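Local coordinates for halocarboxylic acid dehalogenase DehI (Pseudomonas putida, PDB 3BJX), which probably catalyses the hydrolytic removal of halogen from 2-halocarboxylic acids, as a group I haloacid dehalogenase with an all-helical fold, at residues Thr59-Leu64 and Ser263-Asn268; Gln144-Gly149 and Leu246-Pro251; Pro174-Thr179 and Ala207-Pro212. All blocks are in the same frame, centred on the assembly; numbering follows the deposited sequence.

In the fold
From the N terminus, the chain first passes 59-64, then 144-149, then 174-179, and meets their partners in reverse order. Segment 207-212 closes interaction 3, joining the loop ahead of helix 183-195 to the end of helix 203-208. Segment 246-251 closes interaction 2, joining the loop after helix 112-143 to the end of helix 230-248. Segment 263-268 closes interaction 1, which brings together the starts of helices 63-71 and 267-299. The three loops are therefore nested, interaction 3 innermost, and none cross. Interactions 1 and 2, their centres about 22 Å apart, both touch the second subunit. Interaction 3 lies across the chain's centre from interaction 2, about 35 Å between centres.

Interaction 1: Thr59-Leu64 and Ser263-Asn268; sequences TFPGYL and SMLTPN
M264, a selenomethionine, and L265 lie against the turn F60-P61-G62-Y63. No hydrogen bond joins 59-64 to 263-268, and the contact is carried by apolar side chains and by carbon atoms set against backbone.

Among the apolar contacts, L265 is central. Its CG stands beside the backbone N (chi1 -66°), which lets the branch CD2 reach the turn, 4.0 Å from P61 CD and 4.3 Å from F60 CB. The leucine and the proline ring meet at a slant. The Y63 ring leads away to pack on L139, M143 and L273.

The contacts with backbone are closer. L265 CD2 is 3.3 Å from P61 O, and M264 SE passes 3.8 Å from G62 O. M264 CE is modelled only 2.9 Å from the same P61 O, shorter than normal packing; with the chain bent at chi2 and chi3 and its torsions away from the usual staggered values, the exact place of this methyl is doubtful. As modelled, CE lies 4.4 Å from Y63 CB. G62 has a positive phi (80°), which by itself favours glycine.

Polar bonds serve the two segments separately or reach beyond them. Y63 N makes a weak 3.3 Å bond to F60 O inside the turn. T59 OG1 bonds N268 ND2 of the second subunit, N268 bonds T59 of that subunit in return, and F60 packs on N268 of the second subunit, which places the contact at the dimer interface.

Both segments lead into helices: the Pro-Gly pair occupies the middle of a type II beta turn, G62 being the N-cap of helix 63-71, while T266, whose hydroxyl caps a backbone N just past the segment and whose own N donates to E269 OE1, forms with E269 a capping box at the start of helix 267-299.

Interaction 2: Gln144-Gly149 and Leu246-Pro251; sequences QMRPVG and LVRGLP
R248 lays its guanidinium beside P147 and gives NH1 to P147 O, a short 2.6 Å bond, bent at the hydrogen (132°). Its side chain sets off away from 144-149, and the bend at chi2 (-96°) swings the guanidinium back. P147 CD lies 4.1 Å above one face of that group, toward its rim. R248 NH2 forms a salt bridge with E141 and NE one with a bound sulfate, so all three nitrogens have acceptors. With a leucine here, P147 O would probably lose this donor and E141 one of its arginine partners. R146 NE also binds E141 OE2, so the carboxylate holds the two guanidinium groups together, R146 NE 4.0 Å from R248 NH2; their planes are 61° apart. R146 NH1 bridges to D194 of the second subunit, and NH2 donates weakly to Q144 OE1. M145 is the C-prime residue of the Schellman motif that ends helix 112-143, from which 144-149 runs past the close of helix 230-248. V247 O receives weak bonds from G149 N (3.0 Å) and L250 N (3.3 Å). Next to these bonds V148 CG1 packs 4.1 Å from V247 CG2.

Interaction 3: Pro174-Thr179 and Ala207-Pro212; sequences PLVDAT and ALANWP
N210 spends its side-chain nitrogen twice: ND2 donates across the contact to P174 O, at 2.8 Å and 149°, and back within its own segment to A207 O, also at 2.8 Å. P174 O lies in the amide plane, while A207 O is tilted from it. The first torsion, chi1 -81°, puts CG beside the backbone N and thus turns the amide back toward A207. In this way the amide bridges the passing loop and the turn at the end of helix 203-208, a type I beta turn from L208 to W211.

Beside this bond V176 points at the turn. Its branch CG2 sits 3.7 Å from A209 CB and touches the peptide between A209 and N210, 3.6 Å from A209 C. L175 starts away from the helix, yet its CD2 comes back to rest 3.7 Å from A207 CB.

Backbone bonds between V176 and Q206 extend the join along helix 203-208. V176 and A209 together pack on V185 of helix 183-195, and A207 reaches V121 and F125 of helix 112-143.

Interaction 1: Thr59-Leu64 and Ser263-Asn268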
loop_
_atom_site.group_PDB
_atom_site.type_symbol
_atom_site.label_atom_id
_atom_site.label_comp_id
_atom_site.label_asym_id
_atom_site.label_seq_id
_atom_site.Cartn_x
_atom_site.Cartn_y
_atom_site.Cartn_z
ATOM N N THR A 59 17.738 -1.438 -0.879
ATOM C CA THR A 59 18.209 -0.161 -0.288
ATOM C C THR A 59 18.089 -0.108 1.252
ATOM O O THR A 59 18.514 0.875 1.869
ATOM C CB THR A 59 17.506 1.081 -0.900
ATOM O OG1 THR A 59 16.186 1.180 -0.372
ATOM C CG2 THR A 59 17.414 0.979 -2.386
ATOM N N PHE A 60 17.521 -1.156 1.853
ATOM C CA PHE A 60 17.413 -1.303 3.316
ATOM C C PHE A 60 18.588 -2.138 3.831
ATOM O O PHE A 60 18.763 -3.279 3.410
ATOM C CB PHE A 60 16.088 -1.982 3.704
ATOM C CG PHE A 60 14.862 -1.127 3.475
ATOM C CD1 PHE A 60 14.351 -0.326 4.500
ATOM C CD2 PHE A 60 14.217 -1.124 2.247
ATOM C CE1 PHE A 60 13.227 0.483 4.290
ATOM C CE2 PHE A 60 13.093 -0.322 2.028
ATOM C CZ PHE A 60 12.592 0.476 3.057
ATOM N N PRO A 61 19.405 -1.586 4.746
ATOM C CA PRO A 61 20.620 -2.319 5.140
ATOM C C PRO A 61 20.354 -3.730 5.666
ATOM O O PRO A 61 19.555 -3.914 6.578
ATOM C CB PRO A 61 21.226 -1.438 6.234
ATOM C CG PRO A 61 20.720 -0.060 5.909
ATOM C CD PRO A 61 19.299 -0.291 5.442
ATOM N N GLY A 62 21.011 -4.705 5.044
ATOM C CA GLY A 62 21.024 -6.102 5.459
ATOM C C GLY A 62 19.818 -6.952 5.074
ATOM O O GLY A 62 19.892 -8.190 5.094
ATOM N N TYR A 63 18.709 -6.297 4.744
ATOM C CA TYR A 63 17.428 -6.991 4.692
ATOM C C TYR A 63 17.344 -8.099 3.666
ATOM O O TYR A 63 17.106 -9.253 4.022
ATOM C CB TYR A 63 16.237 -6.026 4.532
ATOM C CG TYR A 63 14.922 -6.766 4.443
ATOM C CD1 TYR A 63 14.472 -7.573 5.507
ATOM C CD2 TYR A 63 14.137 -6.690 3.293
ATOM C CE1 TYR A 63 13.267 -8.284 5.428
ATOM C CE2 TYR A 63 12.941 -7.401 3.196
ATOM C CZ TYR A 63 12.505 -8.191 4.264
ATOM O OH TYR A 63 11.314 -8.886 4.149
ATOM N N LEU A 64 17.537 -7.735 2.401
ATOM C CA LEU A 64 17.202 -8.612 1.263
ATOM C C LEU A 64 18.071 -9.867 1.198
ATOM O O LEU A 64 17.553 -10.943 0.933
ATOM C CB LEU A 64 17.216 -7.836 -0.076
ATOM C CG LEU A 64 17.017 -8.678 -1.356
ATOM C CD1 LEU A 64 15.541 -9.118 -1.494
ATOM C CD2 LEU A 64 17.507 -8.004 -2.662
ATOM N N SER A 263 17.714 -6.075 15.890
ATOM C CA SER A 263 19.178 -5.922 15.881
ATOM C C SER A 263 19.732 -5.355 14.568
ATOM O O SER A 263 20.797 -4.740 14.546
ATOM C CB SER A 263 19.850 -7.277 16.140
ATOM O OG SER A 263 19.929 -7.575 17.525
HETATM N N MSE A 264 18.996 -5.572 13.482
HETATM C CA MSE A 264 19.444 -5.267 12.123
HETATM C C MSE A 264 19.086 -3.869 11.595
HETATM O O MSE A 264 19.919 -3.209 10.971
HETATM C CB MSE A 264 18.884 -6.320 11.166
HETATM C CG MSE A 264 19.882 -7.341 10.671
HETATM SE SE MSE A 264 19.408 -7.908 8.842
HETATM C CE MSE A 264 18.697 -6.195 8.207
ATOM N N LEU A 265 17.845 -3.445 11.824
ATOM C CA LEU A 265 17.300 -2.225 11.217
ATOM C C LEU A 265 16.795 -1.280 12.287
ATOM O O LEU A 265 16.421 -1.727 13.367
ATOM C CB LEU A 265 16.156 -2.566 10.259
ATOM C CG LEU A 265 16.476 -3.371 8.995
ATOM C CD1 LEU A 265 15.274 -4.192 8.581
ATOM C CD2 LEU A 265 16.934 -2.475 7.861
ATOM N N THR A 266 16.789 0.018 11.979
ATOM C CA THR A 266 16.206 1.039 12.862
ATOM C C THR A 266 14.671 1.009 12.818
ATOM O O THR A 266 14.092 0.501 11.854
ATOM C CB THR A 266 16.684 2.462 12.505
ATOM O OG1 THR A 266 16.099 2.876 11.266
ATOM C CG2 THR A 266 18.208 2.534 12.434
ATOM N N PRO A 267 14.004 1.542 13.859
ATOM C CA PRO A 267 12.536 1.587 13.860
ATOM C C PRO A 267 11.965 2.160 12.563
ATOM O O PRO A 267 11.069 1.570 11.954
ATOM C CB PRO A 267 12.227 2.523 15.042
ATOM C CG PRO A 267 13.346 2.269 15.986
ATOM C CD PRO A 267 14.559 2.120 15.101
ATOM N N ASN A 268 12.496 3.310 12.177
ATOM C CA ASN A 268 12.179 3.991 10.942
ATOM C C ASN A 268 12.293 3.084 9.727
ATOM O O ASN A 268 11.389 3.047 8.879
ATOM C CB ASN A 268 13.135 5.174 10.809
ATOM C CG ASN A 268 12.802 6.066 9.664
ATOM O OD1 ASN A 268 13.653 6.353 8.836
ATOM N ND2 ASN A 268 11.559 6.527 9.609
#

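Interaction 2: Gln144-Gly149 and Leu246-Pro251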
loop_
_atom_site.group_PDB
_atom_site.type_symbol
_atom_site.label_atom_id
_atom_site.label_comp_id
_atom_site.label_asym_id
_atom_site.label_seq_id
_atom_site.Cartn_x
_atom_site.Cartn_y
_atom_site.Cartn_z
ATOM N N GLN A 144 4.883 -8.452 9.121
ATOM C CA GLN A 144 3.762 -8.078 9.983
ATOM C C GLN A 144 3.347 -9.121 11.062
ATOM O O GLN A 144 2.239 -9.068 11.567
ATOM C CB GLN A 144 2.563 -7.641 9.129
ATOM C CG GLN A 144 2.827 -6.390 8.312
ATOM C CD GLN A 144 1.635 -6.046 7.437
ATOM O OE1 GLN A 144 0.512 -6.394 7.771
ATOM N NE2 GLN A 144 1.875 -5.360 6.314
HETATM N N MSE A 145 4.246 -10.039 11.419
HETATM C CA MSE A 145 4.017 -11.010 12.514
HETATM C C MSE A 145 2.799 -11.949 12.323
HETATM O O MSE A 145 2.047 -12.245 13.271
HETATM C CB MSE A 145 3.889 -10.276 13.856
HETATM C CG MSE A 145 4.869 -9.143 14.051
HETATM SE SE MSE A 145 6.585 -9.832 14.602
HETATM C CE MSE A 145 6.105 -10.589 16.353
ATOM N N ARG A 146 2.594 -12.378 11.088
ATOM C CA ARG A 146 1.592 -13.387 10.787
ATOM C C ARG A 146 2.308 -14.580 10.175
ATOM O O ARG A 146 3.377 -14.417 9.570
ATOM C CB ARG A 146 0.446 -12.824 9.917
ATOM C CG ARG A 146 -0.562 -11.977 10.731
ATOM C CD ARG A 146 -1.788 -11.533 9.911
ATOM N NE ARG A 146 -1.429 -10.620 8.831
ATOM C CZ ARG A 146 -1.446 -9.290 8.902
ATOM N NH1 ARG A 146 -1.818 -8.666 10.018
ATOM N NH2 ARG A 146 -1.084 -8.577 7.832
ATOM N N PRO A 147 1.758 -15.791 10.377
ATOM C CA PRO A 147 2.501 -17.004 10.011
ATOM C C PRO A 147 2.687 -17.236 8.500
ATOM O O PRO A 147 1.807 -16.958 7.670
ATOM C CB PRO A 147 1.692 -18.125 10.677
ATOM C CG PRO A 147 0.317 -17.587 10.804
ATOM C CD PRO A 147 0.446 -16.102 10.990
ATOM N N VAL A 148 3.863 -17.734 8.154
ATOM C CA VAL A 148 4.188 -17.995 6.776
ATOM C C VAL A 148 4.716 -19.426 6.711
ATOM O O VAL A 148 5.748 -19.731 7.293
ATOM C CB VAL A 148 5.214 -16.966 6.244
ATOM C CG1 VAL A 148 5.634 -17.323 4.864
ATOM C CG2 VAL A 148 4.612 -15.606 6.227
ATOM N N GLY A 149 3.977 -20.300 6.027
ATOM C CA GLY A 149 4.358 -21.698 5.892
ATOM C C GLY A 149 4.199 -22.549 7.139
ATOM O O GLY A 149 3.449 -22.193 8.062
ATOM N N LEU A 246 -1.951 -18.611 -0.165
ATOM C CA LEU A 246 -0.937 -19.473 -0.722
ATOM C C LEU A 246 0.341 -19.438 0.124
ATOM O O LEU A 246 0.950 -20.492 0.327
ATOM C CB LEU A 246 -0.676 -19.169 -2.215
ATOM C CG LEU A 246 -1.790 -19.678 -3.137
ATOM C CD1 LEU A 246 -1.744 -19.015 -4.490
ATOM C CD2 LEU A 246 -1.732 -21.192 -3.284
ATOM N N VAL A 247 0.750 -18.269 0.637
ATOM C CA VAL A 247 1.975 -18.273 1.476
ATOM C C VAL A 247 1.803 -18.922 2.846
ATOM O O VAL A 247 2.784 -19.416 3.393
ATOM C CB VAL A 247 2.785 -16.912 1.566
ATOM C CG1 VAL A 247 2.746 -16.151 0.251
ATOM C CG2 VAL A 247 2.347 -16.044 2.761
ATOM N N ARG A 248 0.583 -18.916 3.393
ATOM C CA ARG A 248 0.264 -19.616 4.645
ATOM C C ARG A 248 0.471 -21.108 4.533
ATOM O O ARG A 248 0.920 -21.737 5.488
ATOM C CB ARG A 248 -1.197 -19.438 5.039
ATOM C CG ARG A 248 -1.549 -18.098 5.504
ATOM C CD ARG A 248 -1.526 -17.924 7.020
ATOM N NE ARG A 248 -2.096 -16.596 7.263
ATOM C CZ ARG A 248 -1.432 -15.445 7.179
ATOM N NH1 ARG A 248 -0.130 -15.411 6.939
ATOM N NH2 ARG A 248 -2.084 -14.318 7.353
ATOM N N GLY A 249 0.105 -21.649 3.365
ATOM C CA GLY A 249 0.135 -23.083 3.077
ATOM C C GLY A 249 1.486 -23.539 2.572
ATOM O O GLY A 249 1.672 -24.707 2.237
ATOM N N LEU A 250 2.452 -22.633 2.521
ATOM C CA LEU A 250 3.776 -23.019 2.045
ATOM C C LEU A 250 4.340 -24.139 2.931
ATOM O O LEU A 250 4.063 -24.174 4.141
ATOM C CB LEU A 250 4.725 -21.824 2.033
ATOM C CG LEU A 250 4.862 -21.015 0.746
ATOM C CD1 LEU A 250 5.633 -19.737 1.006
ATOM C CD2 LEU A 250 5.584 -21.829 -0.336
ATOM N N PRO A 251 5.091 -25.085 2.323
ATOM C CA PRO A 251 5.884 -25.991 3.151
ATOM C C PRO A 251 7.151 -25.267 3.624
ATOM O O PRO A 251 7.676 -24.386 2.911
ATOM C CB PRO A 251 6.246 -27.123 2.173
ATOM C CG PRO A 251 6.241 -26.489 0.838
ATOM C CD PRO A 251 5.235 -25.375 0.881
#

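Interaction 3: Pro174-Thr179 and Ala207-Pro212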
loop_
_atom_site.group_PDB
_atom_site.type_symbol
_atom_site.label_atom_id
_atom_site.label_comp_id
_atom_site.label_asym_id
_atom_site.label_seq_id
_atom_site.Cartn_x
_atom_site.Cartn_y
_atom_site.Cartn_z
ATOM N N PRO A 174 16.945 -6.674 -20.979
ATOM C CA PRO A 174 17.324 -5.247 -20.910
ATOM C C PRO A 174 16.183 -4.276 -20.554
ATOM O O PRO A 174 15.210 -4.140 -21.292
ATOM C CB PRO A 174 17.825 -4.937 -22.329
ATOM C CG PRO A 174 17.188 -5.927 -23.193
ATOM C CD PRO A 174 16.933 -7.166 -22.373
ATOM N N LEU A 175 16.350 -3.554 -19.458
ATOM C CA LEU A 175 15.367 -2.584 -19.039
ATOM C C LEU A 175 15.894 -1.191 -19.302
ATOM O O LEU A 175 17.068 -0.914 -19.031
ATOM C CB LEU A 175 15.079 -2.763 -17.546
ATOM C CG LEU A 175 14.827 -4.165 -17.018
ATOM C CD1 LEU A 175 14.562 -4.068 -15.557
ATOM C CD2 LEU A 175 13.638 -4.851 -17.691
ATOM N N VAL A 176 15.027 -0.314 -19.811
ATOM C CA VAL A 176 15.357 1.092 -20.007
ATOM C C VAL A 176 15.591 1.772 -18.657
ATOM O O VAL A 176 14.741 1.701 -17.763
ATOM C CB VAL A 176 14.238 1.838 -20.788
ATOM C CG1 VAL A 176 14.482 3.356 -20.814
ATOM C CG2 VAL A 176 14.130 1.289 -22.216
ATOM N N ASP A 177 16.761 2.407 -18.514
ATOM C CA ASP A 177 17.026 3.280 -17.377
ATOM C C ASP A 177 16.279 4.615 -17.562
ATOM O O ASP A 177 16.516 5.332 -18.524
ATOM C CB ASP A 177 18.526 3.496 -17.208
ATOM C CG ASP A 177 18.877 4.256 -15.941
ATOM O OD1 ASP A 177 18.021 4.907 -15.320
ATOM O OD2 ASP A 177 20.049 4.224 -15.567
ATOM N N ALA A 178 15.363 4.934 -16.647
ATOM C CA ALA A 178 14.584 6.171 -16.767
ATOM C C ALA A 178 15.489 7.416 -16.664
ATOM O O ALA A 178 15.156 8.458 -17.216
ATOM C CB ALA A 178 13.460 6.208 -15.730
ATOM N N THR A 179 16.637 7.282 -15.979
ATOM C CA THR A 179 17.623 8.358 -15.836
ATOM C C THR A 179 18.581 8.560 -17.029
ATOM O O THR A 179 19.194 9.615 -17.142
ATOM C CB THR A 179 18.478 8.210 -14.551
ATOM O OG1 THR A 179 19.431 7.147 -14.720
ATOM C CG2 THR A 179 17.602 7.957 -13.337
ATOM N N ALA A 207 10.915 -2.474 -19.880
ATOM C CA ALA A 207 11.357 -3.420 -20.864
ATOM C C ALA A 207 10.682 -3.186 -22.196
ATOM O O ALA A 207 11.265 -3.431 -23.249
ATOM C CB ALA A 207 11.077 -4.811 -20.364
ATOM N N LEU A 208 9.428 -2.744 -22.152
ATOM C CA LEU A 208 8.638 -2.504 -23.359
ATOM C C LEU A 208 9.033 -1.148 -23.920
ATOM O O LEU A 208 8.965 -0.935 -25.133
ATOM C CB LEU A 208 7.141 -2.571 -23.050
ATOM C CG LEU A 208 6.574 -3.964 -22.695
ATOM C CD1 LEU A 208 5.312 -3.847 -21.838
ATOM C CD2 LEU A 208 6.305 -4.855 -23.922
ATOM N N ALA A 209 9.488 -0.255 -23.028
ATOM C CA ALA A 209 10.056 1.049 -23.416
ATOM C C ALA A 209 11.238 0.927 -24.397
ATOM O O ALA A 209 11.675 1.922 -24.954
ATOM C CB ALA A 209 10.448 1.864 -22.189
ATOM N N ASN A 210 11.757 -0.285 -24.587
ATOM C CA ASN A 210 12.685 -0.577 -25.671
ATOM C C ASN A 210 12.026 -0.288 -27.010
ATOM O O ASN A 210 12.679 0.115 -27.962
ATOM C CB ASN A 210 13.139 -2.045 -25.612
ATOM C CG ASN A 210 14.241 -2.269 -24.598
ATOM O OD1 ASN A 210 15.261 -1.586 -24.633
ATOM N ND2 ASN A 210 14.040 -3.210 -23.684
ATOM N N TRP A 211 10.721 -0.502 -27.081
ATOM C CA TRP A 211 9.954 -0.124 -28.262
ATOM C C TRP A 211 8.951 0.903 -27.779
ATOM O O TRP A 211 7.800 0.552 -27.481
ATOM C CB TRP A 211 9.285 -1.348 -28.887
ATOM C CG TRP A 211 10.254 -2.429 -29.156
ATOM C CD1 TRP A 211 11.096 -2.510 -30.209
ATOM C CD2 TRP A 211 10.523 -3.575 -28.327
ATOM N NE1 TRP A 211 11.867 -3.646 -30.114
ATOM C CE2 TRP A 211 11.535 -4.316 -28.964
ATOM C CE3 TRP A 211 9.993 -4.050 -27.115
ATOM C CZ2 TRP A 211 12.040 -5.510 -28.437
ATOM C CZ3 TRP A 211 10.492 -5.238 -26.597
ATOM C CH2 TRP A 211 11.522 -5.946 -27.254
ATOM N N PRO A 212 9.390 2.176 -27.670
ATOM C CA PRO A 212 8.555 3.250 -27.128
ATOM C C PRO A 212 7.143 3.314 -27.680
ATOM O O PRO A 212 6.249 3.641 -26.938
ATOM C CB PRO A 212 9.341 4.524 -27.485
ATOM C CG PRO A 212 10.744 4.083 -27.457
ATOM C CD PRO A 212 10.717 2.697 -28.073
#